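Local coordinates for protein A197 (Sulfolobus turreted icosahedral virus, PDB 2C0N) that probably transfers a sugar from an activated donor to an acceptor, as a viral glycosyltransferase with the GT-A fold, at residues A[29-34]-A[41-46]; A[46-51]-A[126-131]; A[116-121]-A[153-158]; A[176-181]-A[186-191]. One frame throughout, in Å; residues are numbered along the deposited sequence.

Interactions 1 and 3 pack helices on strand or loop segments of the GT-A domain, interaction 2 packs two helices together, and interaction 4 pairs two strands at the rim of the main sheet, touching none of the others. Helix 37-50 serves both interaction 1, partly buried, and interaction 2, buried; they share Asp-46, and Leu-45 packs on Leu-128 between them. Interaction 3, also buried, meets interaction 2 where Phe-127 touches Phe-154. These three join mainly through apolar groups; interaction 4, on the surface, relies on backbone hydrogen bonds and water. Within one chain interactions 1 and 4 lie about 14 Å apart at their nearest atoms, yet across the dimer they meet, Arg-34 bonding to Asn-190 of the second subunit.

Interaction 1. Residues A[29-34]-A[41-46]; sequences VILSRR and REIALD
Leu-31 and Arg-34 meet Ile-43 and Ala-44 where strand 28-31 leads into helix 37-50, the crossover helix of a Rossmann-like beta-alpha-beta unit in the GT-A fold; the chain goes on to strand 56-60, which runs parallel to 28-31 with strand 3-8 between them. Along the helix, Arg-41 comes first and turns away from strand 28-31 to salt bridges with Glu-150 and Asp-61, while Glu-42 takes the backbone N-H groups of Ala-135 and Phe-136. Ile-43 makes most of the contact from the helix side, because its two branches serve different partners. The methyl CG2, anti to the backbone N, comes within 4.0 Å of Leu-31 CD2, the two side chains running antiparallel alongside each other. Its longer branch lies crosswise to Arg-34. One residue on, Ala-44 offers its CB to the other leucine methyl, 4.1 Å from Leu-31 CD1, so the fork of Leu-31 spans two helix residues. At the contact's outer edge Arg-34 bends at chi2 (-71°), and NH1 folds back to Arg-33 O (2.8 Å) while Asn-190 O of the second subunit takes NH2. Beside this bent chain lies Ile-43 CD1, 4.0 Å from Arg-34 CG.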
loop_
_atom_site.group_PDB
_atom_site.type_symbol
_atom_site.label_atom_id
_atom_site.label_comp_id
_atom_site.label_asym_id
_atom_site.label_seq_id
_atom_site.Cartn_x
_atom_site.Cartn_y
_atom_site.Cartn_z
ATOM N N VAL A 29 -11.341 1.823 1.539
ATOM C CA VAL A 29 -11.324 1.760 0.121
ATOM C C VAL A 29 -10.313 2.801 -0.365
ATOM O O VAL A 29 -10.438 3.994 -0.077
ATOM C CB VAL A 29 -12.671 2.072 -0.485
ATOM C CG1 VAL A 29 -12.595 2.040 -2.012
ATOM C CG2 VAL A 29 -13.728 1.071 -0.005
ATOM N N ILE A 30 -9.288 2.337 -1.038
ATOM C CA ILE A 30 -8.336 3.233 -1.649
ATOM C C ILE A 30 -8.818 3.466 -3.078
ATOM O O ILE A 30 -8.988 2.527 -3.826
ATOM C CB ILE A 30 -6.921 2.654 -1.705
ATOM C CG1 ILE A 30 -6.475 2.202 -0.324
ATOM C CG2 ILE A 30 -5.953 3.738 -2.164
ATOM C CD1 ILE A 30 -5.266 1.361 -0.332
ATOM N N LEU A 31 -9.062 4.715 -3.436
ATOM C CA LEU A 31 -9.691 5.045 -4.693
ATOM C C LEU A 31 -8.597 5.272 -5.717
ATOM O O LEU A 31 -7.668 6.064 -5.473
ATOM C CB LEU A 31 -10.550 6.303 -4.540
ATOM C CG LEU A 31 -11.672 6.118 -3.498
ATOM C CD1 LEU A 31 -12.035 7.397 -2.818
ATOM C CD2 LEU A 31 -12.831 5.520 -4.146
ATOM N N SER A 32 -8.694 4.576 -6.852
ATOM C CA SER A 32 -7.830 4.795 -7.987
ATOM C C SER A 32 -8.051 6.155 -8.587
ATOM O O SER A 32 -9.029 6.827 -8.298
ATOM C CB SER A 32 -8.051 3.734 -9.060
ATOM O OG SER A 32 -7.487 2.545 -8.589
ATOM N N ARG A 33 -7.092 6.565 -9.413
ATOM C CA ARG A 33 -7.054 7.901 -9.903
ATOM C C ARG A 33 -8.272 8.131 -10.787
ATOM O O ARG A 33 -8.674 7.247 -11.517
ATOM C CB ARG A 33 -5.774 8.104 -10.718
ATOM C CG ARG A 33 -5.516 9.512 -11.030
ATOM C CD ARG A 33 -4.163 9.653 -11.655
ATOM N NE ARG A 33 -3.939 11.035 -12.049
ATOM C CZ ARG A 33 -2.888 11.474 -12.728
ATOM N NH1 ARG A 33 -1.930 10.634 -13.118
ATOM N NH2 ARG A 33 -2.804 12.775 -13.044
ATOM N N ARG A 34 -8.883 9.296 -10.690
ATOM C CA ARG A 34 -9.936 9.659 -11.636
ATOM C C ARG A 34 -9.578 11.045 -12.205
ATOM O O ARG A 34 -8.468 11.549 -12.015
ATOM C CB ARG A 34 -11.345 9.585 -10.999
ATOM C CG ARG A 34 -11.833 8.160 -10.537
ATOM C CD ARG A 34 -12.175 7.207 -11.690
ATOM N NE ARG A 34 -12.505 5.793 -11.389
ATOM C CZ ARG A 34 -11.645 4.757 -11.362
ATOM N NH1 ARG A 34 -10.347 4.951 -11.504
ATOM N NH2 ARG A 34 -12.066 3.503 -11.139
ATOM N N ARG A 41 -14.248 11.593 -4.456
ATOM C CA ARG A 41 -15.050 11.775 -3.248
ATOM C C ARG A 41 -16.524 11.468 -3.476
ATOM O O ARG A 41 -17.196 10.930 -2.608
ATOM C CB ARG A 41 -14.886 13.175 -2.667
ATOM C CG ARG A 41 -13.487 13.515 -2.313
ATOM C CD ARG A 41 -13.428 14.676 -1.385
ATOM N NE ARG A 41 -12.079 15.213 -1.251
ATOM C CZ ARG A 41 -11.119 14.656 -0.535
ATOM N NH1 ARG A 41 -11.333 13.515 0.092
ATOM N NH2 ARG A 41 -9.921 15.225 -0.462
ATOM N N GLU A 42 -17.037 11.774 -4.650
ATOM C CA GLU A 42 -18.411 11.404 -4.956
ATOM C C GLU A 42 -18.597 9.896 -5.057
ATOM O O GLU A 42 -19.592 9.368 -4.623
ATOM C CB GLU A 42 -18.861 12.053 -6.254
ATOM C CG GLU A 42 -20.366 12.121 -6.405
ATOM C CD GLU A 42 -20.965 13.116 -5.475
ATOM O OE1 GLU A 42 -20.554 14.281 -5.516
ATOM O OE2 GLU A 42 -21.803 12.725 -4.655
ATOM N N ILE A 43 -17.669 9.208 -5.714
ATOM C CA ILE A 43 -17.680 7.751 -5.770
ATOM C C ILE A 43 -17.679 7.188 -4.358
ATOM O O ILE A 43 -18.455 6.286 -4.039
ATOM C CB ILE A 43 -16.444 7.245 -6.539
ATOM C CG1 ILE A 43 -16.605 7.535 -8.027
ATOM C CG2 ILE A 43 -16.196 5.725 -6.316
ATOM C CD1 ILE A 43 -15.351 7.390 -8.807
ATOM N N ALA A 44 -16.812 7.732 -3.504
ATOM C CA ALA A 44 -16.734 7.305 -2.089
ATOM C C ALA A 44 -18.094 7.408 -1.404
ATOM O O ALA A 44 -18.536 6.437 -0.811
ATOM C CB ALA A 44 -15.740 8.119 -1.341
ATOM N N LEU A 45 -18.735 8.583 -1.483
ATOM C CA LEU A 45 -20.103 8.787 -0.953
ATOM C C LEU A 45 -21.119 7.759 -1.472
ATOM O O LEU A 45 -21.871 7.178 -0.713
ATOM C CB LEU A 45 -20.599 10.192 -1.276
ATOM C CG LEU A 45 -21.964 10.589 -0.714
ATOM C CD1 LEU A 45 -22.043 10.358 0.806
ATOM C CD2 LEU A 45 -22.308 12.041 -1.064
ATOM N N ASP A 46 -21.127 7.523 -2.775
ATOM C CA ASP A 46 -22.003 6.504 -3.354
ATOM C C ASP A 46 -21.784 5.099 -2.799
ATOM O O ASP A 46 -22.743 4.372 -2.536
ATOM C CB ASP A 46 -21.809 6.452 -4.853
ATOM C CG ASP A 46 -22.417 7.628 -5.554
ATOM O OD1 ASP A 46 -23.204 8.360 -4.935
ATOM O OD2 ASP A 46 -22.094 7.809 -6.752
#

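Interaction 2. Residues A[46-51]-A[126-131]; sequences DMFLEM and EFLEKI
Carboxylate oxygen OE2 of Glu-129, whose CG presses on CD2 of Leu-49, forms a salt bridge with Arg-125 NH1 and a long, weak ion pair with Lys-52. Arg-125 also reaches the end of helix 37-50: its NH1 and NH2 donate to the backbone oxygens of Leu-49 and Phe-48, and its guanidinium makes a cation-pi contact with the Phe-48 ring. One arginine thus ties the acid to the neighbouring helix end, and the positive group probably steadies the carbonyls gathered there. Beneath this polar fringe the packing is apolar. Leu-49 CD2 comes to 3.7 Å from Glu-129 CG, the two side chains passing flank to flank and pointing opposite ways, and the same methyl lies 4.2 Å from CB of Leu-128. With CG anti to its backbone N (chi1 173°), Phe-48 carries its ring toward Leu-128, whose side chain is roughly perpendicular to it. Leu-128 CD1 stands 4.0 Å from Phe-48 CE2 and nearly as close to Phe-48 CD2, so the methyl meets the CD2-CE2 side of the ring obliquely. The end of helix 37-50 and the short helix 125-128, with the residues after it, meet above Leu-57 of strand 56-60, which Phe-48 and Leu-128 both touch, as in the helical layer flanking the sheet of a Rossmann-like GT-A fold.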
loop_
_atom_site.group_PDB
_atom_site.type_symbol
_atom_site.label_atom_id
_atom_site.label_comp_id
_atom_site.label_asym_id
_atom_site.label_seq_id
_atom_site.Cartn_x
_atom_site.Cartn_y
_atom_site.Cartn_z
ATOM N N ASP A 46 -21.127 7.523 -2.775
ATOM C CA ASP A 46 -22.003 6.504 -3.354
ATOM C C ASP A 46 -21.784 5.099 -2.799
ATOM O O ASP A 46 -22.743 4.372 -2.536
ATOM C CB ASP A 46 -21.809 6.452 -4.853
ATOM C CG ASP A 46 -22.417 7.628 -5.554
ATOM O OD1 ASP A 46 -23.204 8.360 -4.935
ATOM O OD2 ASP A 46 -22.094 7.809 -6.752
HETATM N N MSE A 47 -20.533 4.687 -2.714
HETATM C CA MSE A 47 -20.209 3.385 -2.157
HETATM C C MSE A 47 -20.593 3.328 -0.660
HETATM O O MSE A 47 -21.255 2.406 -0.220
HETATM C CB MSE A 47 -18.726 3.090 -2.318
HETATM C CG MSE A 47 -18.279 2.827 -3.788
HETATM SE SE MSE A 47 -16.349 2.586 -3.840
HETATM C CE MSE A 47 -16.292 0.913 -2.783
ATOM N N PHE A 48 -20.195 4.347 0.088
ATOM C CA PHE A 48 -20.479 4.390 1.530
ATOM C C PHE A 48 -21.946 4.241 1.836
ATOM O O PHE A 48 -22.318 3.453 2.719
ATOM C CB PHE A 48 -19.964 5.688 2.138
ATOM C CG PHE A 48 -20.371 5.865 3.555
ATOM C CD1 PHE A 48 -19.714 5.188 4.564
ATOM C CD2 PHE A 48 -21.442 6.675 3.884
ATOM C CE1 PHE A 48 -20.132 5.325 5.901
ATOM C CE2 PHE A 48 -21.839 6.834 5.219
ATOM C CZ PHE A 48 -21.204 6.154 6.214
ATOM N N LEU A 49 -22.785 4.993 1.128
ATOM C CA LEU A 49 -24.220 5.006 1.432
ATOM C C LEU A 49 -24.839 3.616 1.262
ATOM O O LEU A 49 -25.777 3.268 1.963
ATOM C CB LEU A 49 -24.968 6.044 0.595
ATOM C CG LEU A 49 -24.653 7.499 0.983
ATOM C CD1 LEU A 49 -25.141 8.472 -0.058
ATOM C CD2 LEU A 49 -25.229 7.843 2.347
ATOM N N GLU A 50 -24.323 2.832 0.324
ATOM C CA GLU A 50 -24.829 1.463 0.143
ATOM C C GLU A 50 -24.317 0.489 1.207
ATOM O O GLU A 50 -24.966 -0.533 1.466
ATOM C CB GLU A 50 -24.513 0.939 -1.267
ATOM C CG GLU A 50 -25.154 1.768 -2.383
ATOM C CD GLU A 50 -26.673 1.760 -2.346
ATOM O OE1 GLU A 50 -27.305 1.018 -3.141
ATOM O OE2 GLU A 50 -27.256 2.488 -1.515
HETATM N N MSE A 51 -23.186 0.801 1.832
HETATM C CA MSE A 51 -22.564 -0.103 2.791
HETATM C C MSE A 51 -23.035 0.168 4.247
HETATM O O MSE A 51 -22.319 0.732 5.068
HETATM C CB MSE A 51 -21.051 -0.057 2.604
HETATM C CG MSE A 51 -20.610 -0.597 1.215
HETATM SE SE MSE A 51 -18.836 -0.013 0.655
HETATM C CE MSE A 51 -17.877 -1.187 1.781
ATOM N N GLU A 126 -25.909 9.794 9.171
ATOM C CA GLU A 126 -27.120 10.581 9.291
ATOM C C GLU A 126 -27.070 11.849 8.465
ATOM O O GLU A 126 -28.061 12.212 7.830
ATOM C CB GLU A 126 -27.409 10.943 10.750
ATOM C CG GLU A 126 -28.591 10.220 11.317
ATOM C CD GLU A 126 -29.334 11.045 12.363
ATOM O OE1 GLU A 126 -28.655 11.753 13.156
ATOM O OE2 GLU A 126 -30.595 11.002 12.394
ATOM N N PHE A 127 -25.943 12.545 8.509
ATOM C CA PHE A 127 -25.783 13.773 7.740
ATOM C C PHE A 127 -25.753 13.514 6.231
ATOM O O PHE A 127 -26.392 14.229 5.451
ATOM C CB PHE A 127 -24.489 14.479 8.116
ATOM C CG PHE A 127 -24.303 15.769 7.404
ATOM C CD1 PHE A 127 -25.123 16.831 7.691
ATOM C CD2 PHE A 127 -23.316 15.923 6.430
ATOM C CE1 PHE A 127 -24.959 18.045 7.059
ATOM C CE2 PHE A 127 -23.170 17.150 5.782
ATOM C CZ PHE A 127 -24.000 18.192 6.094
ATOM N N LEU A 128 -24.957 12.520 5.836
ATOM C CA LEU A 128 -24.768 12.188 4.426
ATOM C C LEU A 128 -26.032 11.624 3.783
ATOM O O LEU A 128 -26.274 11.819 2.600
ATOM C CB LEU A 128 -23.619 11.202 4.279
ATOM C CG LEU A 128 -22.239 11.797 4.532
ATOM C CD1 LEU A 128 -21.190 10.713 4.535
ATOM C CD2 LEU A 128 -21.885 12.856 3.513
ATOM N N GLU A 129 -26.877 10.982 4.574
ATOM C CA GLU A 129 -28.130 10.455 4.025
ATOM C C GLU A 129 -29.160 11.534 3.767
ATOM O O GLU A 129 -30.189 11.279 3.129
ATOM C CB GLU A 129 -28.691 9.389 4.968
ATOM C CG GLU A 129 -27.864 8.137 4.857
ATOM C CD GLU A 129 -28.449 6.970 5.582
ATOM O OE1 GLU A 129 -29.234 7.199 6.523
ATOM O OE2 GLU A 129 -28.094 5.839 5.197
ATOM N N LYS A 130 -28.897 12.726 4.272
ATOM C CA LYS A 130 -29.834 13.848 4.145
ATOM C C LYS A 130 -29.413 14.822 3.057
ATOM O O LYS A 130 -30.237 15.574 2.551
ATOM C CB LYS A 130 -29.917 14.606 5.461
ATOM C CG LYS A 130 -30.566 13.841 6.601
ATOM C CD LYS A 130 -30.483 14.661 7.893
ATOM C CE LYS A 130 -31.400 14.133 8.998
ATOM N NZ LYS A 130 -31.798 15.204 9.979
ATOM N N ILE A 131 -28.128 14.836 2.712
ATOM C CA ILE A 131 -27.611 15.941 1.903
ATOM C C ILE A 131 -28.056 15.761 0.461
ATOM O O ILE A 131 -28.376 14.657 0.017
ATOM C CB ILE A 131 -26.091 16.131 1.981
ATOM C CG1 ILE A 131 -25.372 14.872 1.539
ATOM C CG2 ILE A 131 -25.691 16.626 3.415
ATOM C CD1 ILE A 131 -23.864 14.956 1.640
#

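Interaction 3. Residues A[116-121]-A[153-158]; sequences CGLGFT and YFFSTH
The ring of Phe-155 is the wedge of this contact, pushed from helix 150-158 toward the bend that follows strand 115-116. Its two faces are filled from opposite sides. Over one lies the backbone of Cys-116, whose N stands 3.4 Å from ring atom CE2. Against the other, Phe-154 turns an edge, with CD1 3.7 Å above the ring plane and over its centre. On the same side of the ring as the N, Cys-116 O comes to 3.3 Å from Phe-155 CE2 and Cys-116 SG to 3.8 Å from Phe-155 CZ. That sulfur-aromatic contact is oblique, SG lying 60° off the ring normal. A chi1 of 60° sets SG between the backbone N and the carbonyl carbon of Cys-116, which brings it to the CZ end of the ring; Cys-86 of strand 84-88 also packs on this cysteine. Leu-118 supplies the matching bump. Its CD2 methyl settles into the notch between the two phenylalanines, 3.8 Å from Phe-155 CE2 and 4.3 Å from Phe-154 CD1. Phe-136 packs on both Leu-118 and Phe-154. Val-84 and Tyr-100 also touch Phe-155, so the helix is pinned to both sheets of the GT-A domain. Apart from the cysteine's backbone N and O lying close to the ring, the contact is apolar, so it probably rests mostly on dispersion and fit of shape.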
loop_
_atom_site.group_PDB
_atom_site.type_symbol
_atom_site.label_atom_id
_atom_site.label_comp_id
_atom_site.label_asym_id
_atom_site.label_seq_id
_atom_site.Cartn_x
_atom_site.Cartn_y
_atom_site.Cartn_z
ATOM N N CYS A 116 -12.869 22.110 6.808
ATOM C CA CYS A 116 -11.502 21.628 6.688
ATOM C C CYS A 116 -11.258 21.172 5.242
ATOM O O CYS A 116 -12.136 21.349 4.403
ATOM C CB CYS A 116 -11.265 20.509 7.695
ATOM S SG CYS A 116 -12.302 19.101 7.521
ATOM N N GLY A 117 -10.082 20.625 4.929
ATOM C CA GLY A 117 -9.739 20.244 3.534
ATOM C C GLY A 117 -10.159 18.863 3.009
ATOM O O GLY A 117 -9.796 18.472 1.869
ATOM N N LEU A 118 -10.921 18.160 3.825
ATOM C CA LEU A 118 -11.396 16.784 3.598
ATOM C C LEU A 118 -10.291 15.728 3.552
ATOM O O LEU A 118 -10.495 14.651 3.003
ATOM C CB LEU A 118 -12.274 16.690 2.327
ATOM C CG LEU A 118 -13.534 17.551 2.397
ATOM C CD1 LEU A 118 -14.263 17.574 1.036
ATOM C CD2 LEU A 118 -14.418 17.015 3.448
ATOM N N GLY A 119 -9.136 16.022 4.135
ATOM C CA GLY A 119 -8.046 15.092 4.164
ATOM C C GLY A 119 -7.893 14.276 5.427
ATOM O O GLY A 119 -7.020 13.439 5.494
ATOM N N PHE A 120 -8.699 14.562 6.441
ATOM C CA PHE A 120 -8.620 13.869 7.730
ATOM C C PHE A 120 -9.895 14.180 8.455
ATOM O O PHE A 120 -9.946 15.014 9.382
ATOM C CB PHE A 120 -7.400 14.375 8.517
ATOM C CG PHE A 120 -7.104 13.609 9.787
ATOM C CD1 PHE A 120 -7.657 12.375 10.046
ATOM C CD2 PHE A 120 -6.232 14.147 10.705
ATOM C CE1 PHE A 120 -7.352 11.698 11.226
ATOM C CE2 PHE A 120 -5.936 13.481 11.884
ATOM C CZ PHE A 120 -6.486 12.235 12.117
ATOM N N THR A 121 -10.967 13.537 8.020
ATOM C CA THR A 121 -12.281 14.081 8.269
ATOM C C THR A 121 -13.278 12.946 8.404
ATOM O O THR A 121 -13.349 12.087 7.538
ATOM C CB THR A 121 -12.711 14.962 7.096
ATOM O OG1 THR A 121 -11.660 15.869 6.742
ATOM C CG2 THR A 121 -13.953 15.729 7.408
ATOM N N TYR A 153 -16.493 24.017 -1.100
ATOM C CA TYR A 153 -17.839 23.807 -1.633
ATOM C C TYR A 153 -18.689 22.982 -0.669
ATOM O O TYR A 153 -19.803 23.380 -0.332
ATOM C CB TYR A 153 -17.790 23.110 -2.992
ATOM C CG TYR A 153 -19.151 22.697 -3.514
ATOM C CD1 TYR A 153 -19.705 21.469 -3.142
ATOM C CD2 TYR A 153 -19.900 23.534 -4.353
ATOM C CE1 TYR A 153 -20.936 21.069 -3.595
ATOM C CE2 TYR A 153 -21.168 23.137 -4.821
ATOM C CZ TYR A 153 -21.665 21.892 -4.430
ATOM O OH TYR A 153 -22.890 21.442 -4.841
ATOM N N PHE A 154 -18.157 21.830 -0.251
ATOM C CA PHE A 154 -18.890 20.890 0.605
ATOM C C PHE A 154 -19.416 21.589 1.867
ATOM O O PHE A 154 -20.604 21.533 2.195
ATOM C CB PHE A 154 -17.984 19.742 1.020
ATOM C CG PHE A 154 -18.605 18.804 1.982
ATOM C CD1 PHE A 154 -18.285 18.855 3.322
ATOM C CD2 PHE A 154 -19.531 17.873 1.550
ATOM C CE1 PHE A 154 -18.869 17.981 4.206
ATOM C CE2 PHE A 154 -20.135 17.003 2.431
ATOM C CZ PHE A 154 -19.812 17.052 3.751
ATOM N N PHE A 155 -18.510 22.269 2.551
ATOM C CA PHE A 155 -18.866 22.995 3.767
ATOM C C PHE A 155 -19.741 24.221 3.535
ATOM O O PHE A 155 -20.691 24.500 4.326
ATOM C CB PHE A 155 -17.583 23.333 4.524
ATOM C CG PHE A 155 -16.943 22.126 5.114
ATOM C CD1 PHE A 155 -17.470 21.541 6.214
ATOM C CD2 PHE A 155 -15.818 21.530 4.537
ATOM C CE1 PHE A 155 -16.890 20.404 6.766
ATOM C CE2 PHE A 155 -15.261 20.388 5.064
ATOM C CZ PHE A 155 -15.778 19.816 6.164
ATOM N N SER A 156 -19.458 24.974 2.473
ATOM C CA SER A 156 -20.228 26.204 2.229
ATOM C C SER A 156 -21.650 25.875 1.798
ATOM O O SER A 156 -22.599 26.620 2.094
ATOM C CB SER A 156 -19.561 27.064 1.154
ATOM O OG SER A 156 -18.291 27.493 1.602
ATOM N N THR A 157 -21.790 24.768 1.078
ATOM C CA THR A 157 -23.060 24.394 0.492
ATOM C C THR A 157 -23.922 23.637 1.471
ATOM O O THR A 157 -25.108 23.913 1.590
ATOM C CB THR A 157 -22.855 23.513 -0.756
ATOM O OG1 THR A 157 -22.036 24.220 -1.697
ATOM C CG2 THR A 157 -24.194 23.173 -1.411
ATOM N N HIS A 158 -23.325 22.668 2.158
ATOM C CA HIS A 158 -24.086 21.734 3.007
ATOM C C HIS A 158 -24.080 22.077 4.489
ATOM O O HIS A 158 -24.872 21.533 5.240
ATOM C CB HIS A 158 -23.584 20.323 2.760
ATOM C CG HIS A 158 -23.633 19.949 1.316
ATOM N ND1 HIS A 158 -22.509 19.646 0.580
ATOM C CD2 HIS A 158 -24.673 19.897 0.457
ATOM C CE1 HIS A 158 -22.864 19.386 -0.665
ATOM N NE2 HIS A 158 -24.172 19.538 -0.766
#

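Interaction 4. Residues A[176-181]-A[186-191]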
loop_
_atom_site.group_PDB
_atom_site.type_symbol
_atom_site.label_atom_id
_atom_site.label_comp_id
_atom_site.label_asym_id
_atom_site.label_seq_id
_atom_site.Cartn_x
_atom_site.Cartn_y
_atom_site.Cartn_z
ATOM N N GLU A 176 7.872 10.146 0.115
ATOM C CA GLU A 176 7.545 8.896 0.772
ATOM C C GLU A 176 8.040 8.824 2.206
ATOM O O GLU A 176 7.588 7.952 2.950
ATOM C CB GLU A 176 8.121 7.738 -0.023
ATOM C CG GLU A 176 7.560 7.630 -1.399
ATOM C CD GLU A 176 8.236 8.481 -2.465
ATOM O OE1 GLU A 176 9.111 9.321 -2.193
ATOM O OE2 GLU A 176 7.881 8.267 -3.633
ATOM N N ARG A 177 8.947 9.732 2.591
ATOM C CA ARG A 177 9.655 9.638 3.877
ATOM C C ARG A 177 9.601 10.902 4.736
ATOM O O ARG A 177 9.626 10.805 5.986
ATOM C CB ARG A 177 11.147 9.310 3.630
ATOM C CG ARG A 177 11.398 7.949 3.084
ATOM C CD ARG A 177 12.797 7.818 2.358
ATOM N NE ARG A 177 12.720 8.640 1.190
ATOM C CZ ARG A 177 12.209 8.298 0.032
ATOM N NH1 ARG A 177 11.802 7.035 -0.247
ATOM N NH2 ARG A 177 12.141 9.229 -0.903
ATOM N N LEU A 178 9.602 12.059 4.077
ATOM C CA LEU A 178 9.633 13.335 4.769
ATOM C C LEU A 178 8.237 13.910 4.901
ATOM O O LEU A 178 7.484 13.971 3.927
ATOM C CB LEU A 178 10.505 14.303 4.005
ATOM C CG LEU A 178 12.008 14.125 4.140
ATOM C CD1 LEU A 178 12.756 14.916 3.086
ATOM C CD2 LEU A 178 12.511 14.564 5.569
ATOM N N ALA A 179 7.922 14.350 6.109
ATOM C CA ALA A 179 6.615 14.899 6.415
ATOM C C ALA A 179 6.668 16.127 7.298
ATOM O O ALA A 179 7.594 16.352 8.103
ATOM C CB ALA A 179 5.779 13.859 7.093
ATOM N N LEU A 180 5.628 16.927 7.138
ATOM C CA LEU A 180 5.333 18.016 8.068
ATOM C C LEU A 180 4.590 17.459 9.237
ATOM O O LEU A 180 3.541 16.865 9.082
ATOM C CB LEU A 180 4.462 19.076 7.401
ATOM C CG LEU A 180 5.148 19.995 6.410
ATOM C CD1 LEU A 180 4.076 20.882 5.797
ATOM C CD2 LEU A 180 6.248 20.772 7.118
ATOM N N SER A 181 5.131 17.654 10.429
ATOM C CA SER A 181 4.512 17.163 11.628
ATOM C C SER A 181 3.507 18.188 12.144
ATOM O O SER A 181 3.523 19.356 11.744
ATOM C CB SER A 181 5.570 16.928 12.706
ATOM O OG SER A 181 6.003 18.167 13.185
ATOM N N LEU A 186 9.762 19.302 10.315
ATOM C CA LEU A 186 9.878 18.229 9.331
ATOM C C LEU A 186 10.373 16.957 10.022
ATOM O O LEU A 186 11.321 17.017 10.807
ATOM C CB LEU A 186 10.878 18.675 8.287
ATOM C CG LEU A 186 10.867 18.161 6.866
ATOM C CD1 LEU A 186 9.523 18.431 6.189
ATOM C CD2 LEU A 186 12.023 18.893 6.154
ATOM N N ILE A 187 9.754 15.828 9.740
ATOM C CA ILE A 187 10.172 14.552 10.330
ATOM C C ILE A 187 10.452 13.603 9.194
ATOM O O ILE A 187 10.047 13.854 8.074
ATOM C CB ILE A 187 9.113 13.978 11.304
ATOM C CG1 ILE A 187 7.783 13.679 10.620
ATOM C CG2 ILE A 187 8.964 14.920 12.450
ATOM C CD1 ILE A 187 7.715 12.318 9.962
ATOM N N LEU A 188 11.175 12.535 9.486
ATOM C CA LEU A 188 11.534 11.525 8.502
ATOM C C LEU A 188 11.137 10.144 9.044
ATOM O O LEU A 188 11.533 9.783 10.133
ATOM C CB LEU A 188 13.024 11.619 8.258
ATOM C CG LEU A 188 13.664 11.013 7.013
ATOM C CD1 LEU A 188 15.048 11.562 6.839
ATOM C CD2 LEU A 188 13.793 9.555 7.264
ATOM N N GLN A 189 10.393 9.385 8.255
ATOM C CA GLN A 189 9.976 8.048 8.595
ATOM C C GLN A 189 10.445 7.120 7.496
ATOM O O GLN A 189 9.918 7.162 6.399
ATOM C CB GLN A 189 8.442 8.022 8.746
ATOM C CG GLN A 189 7.884 6.661 9.055
ATOM C CD GLN A 189 8.573 5.959 10.175
ATOM O OE1 GLN A 189 9.479 5.121 9.961
ATOM N NE2 GLN A 189 8.141 6.254 11.398
ATOM N N ASN A 190 11.432 6.276 7.768
ATOM C CA ASN A 190 11.983 5.413 6.719
ATOM C C ASN A 190 12.046 3.960 7.144
ATOM O O ASN A 190 12.889 3.191 6.696
ATOM C CB ASN A 190 13.349 5.924 6.231
ATOM C CG ASN A 190 13.744 5.374 4.836
ATOM O OD1 ASN A 190 12.938 5.305 3.870
ATOM N ND2 ASN A 190 15.003 4.997 4.723
ATOM N N ASP A 191 11.103 3.558 7.978
ATOM C CA ASP A 191 11.024 2.177 8.418
ATOM C C ASP A 191 10.385 1.283 7.367
ATOM O O ASP A 191 9.581 1.730 6.537
ATOM C CB ASP A 191 10.184 2.085 9.683
ATOM C CG ASP A 191 10.905 2.582 10.913
ATOM O OD1 ASP A 191 12.109 2.943 10.833
ATOM O OD2 ASP A 191 10.258 2.602 11.992
HETATM O O HOH W 1 8.649 5.920 4.692
HETATM O O HOH W 2 11.453 4.769 1.572
#
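Ala-179 and Ile-187 form the central hydrogen-bonded pair of an antiparallel beta hairpin at the rim of the main sheet, strand 178-180 lying between 186-188 and 162-173. Ala-179 N gives to Ile-187 O, and Ile-187 N returns the bond to Ala-179 O at 2.8 Å. On the face holding Ala-179, its CB meets Ile-187 CD1. On the other face, Leu-178 CD2 packs 4.0 Å from CG of Leu-188, its non-hydrogen-bonded partner, and Leu-180 CD2 meets Leu-186 CD1. A further bond, Gln-189 N to Arg-177 O, carries the pairing beyond the strands. From there the Arg-177 side chain runs alongside Asn-190, both pointing the same way. CB passes 3.7 Å from Gln-189 O, and CG comes to 3.2 Å from Asn-190 OD1; CD is modelled doubtfully close to the same oxygen. The chain then bends at chi3 (-67°), and the guanidinium plane stands 84° from that of the Asn-190 amide. NH2 reaches Glu-176 OE1 in a 3.3 Å salt bridge, while NH1 donates to Met-10 O of the second subunit. NH1 also donates to an in-plane water 2.9 Å away, which in turn donates a hydrogen bond to Asn-190 OD1 at 2.8 Å.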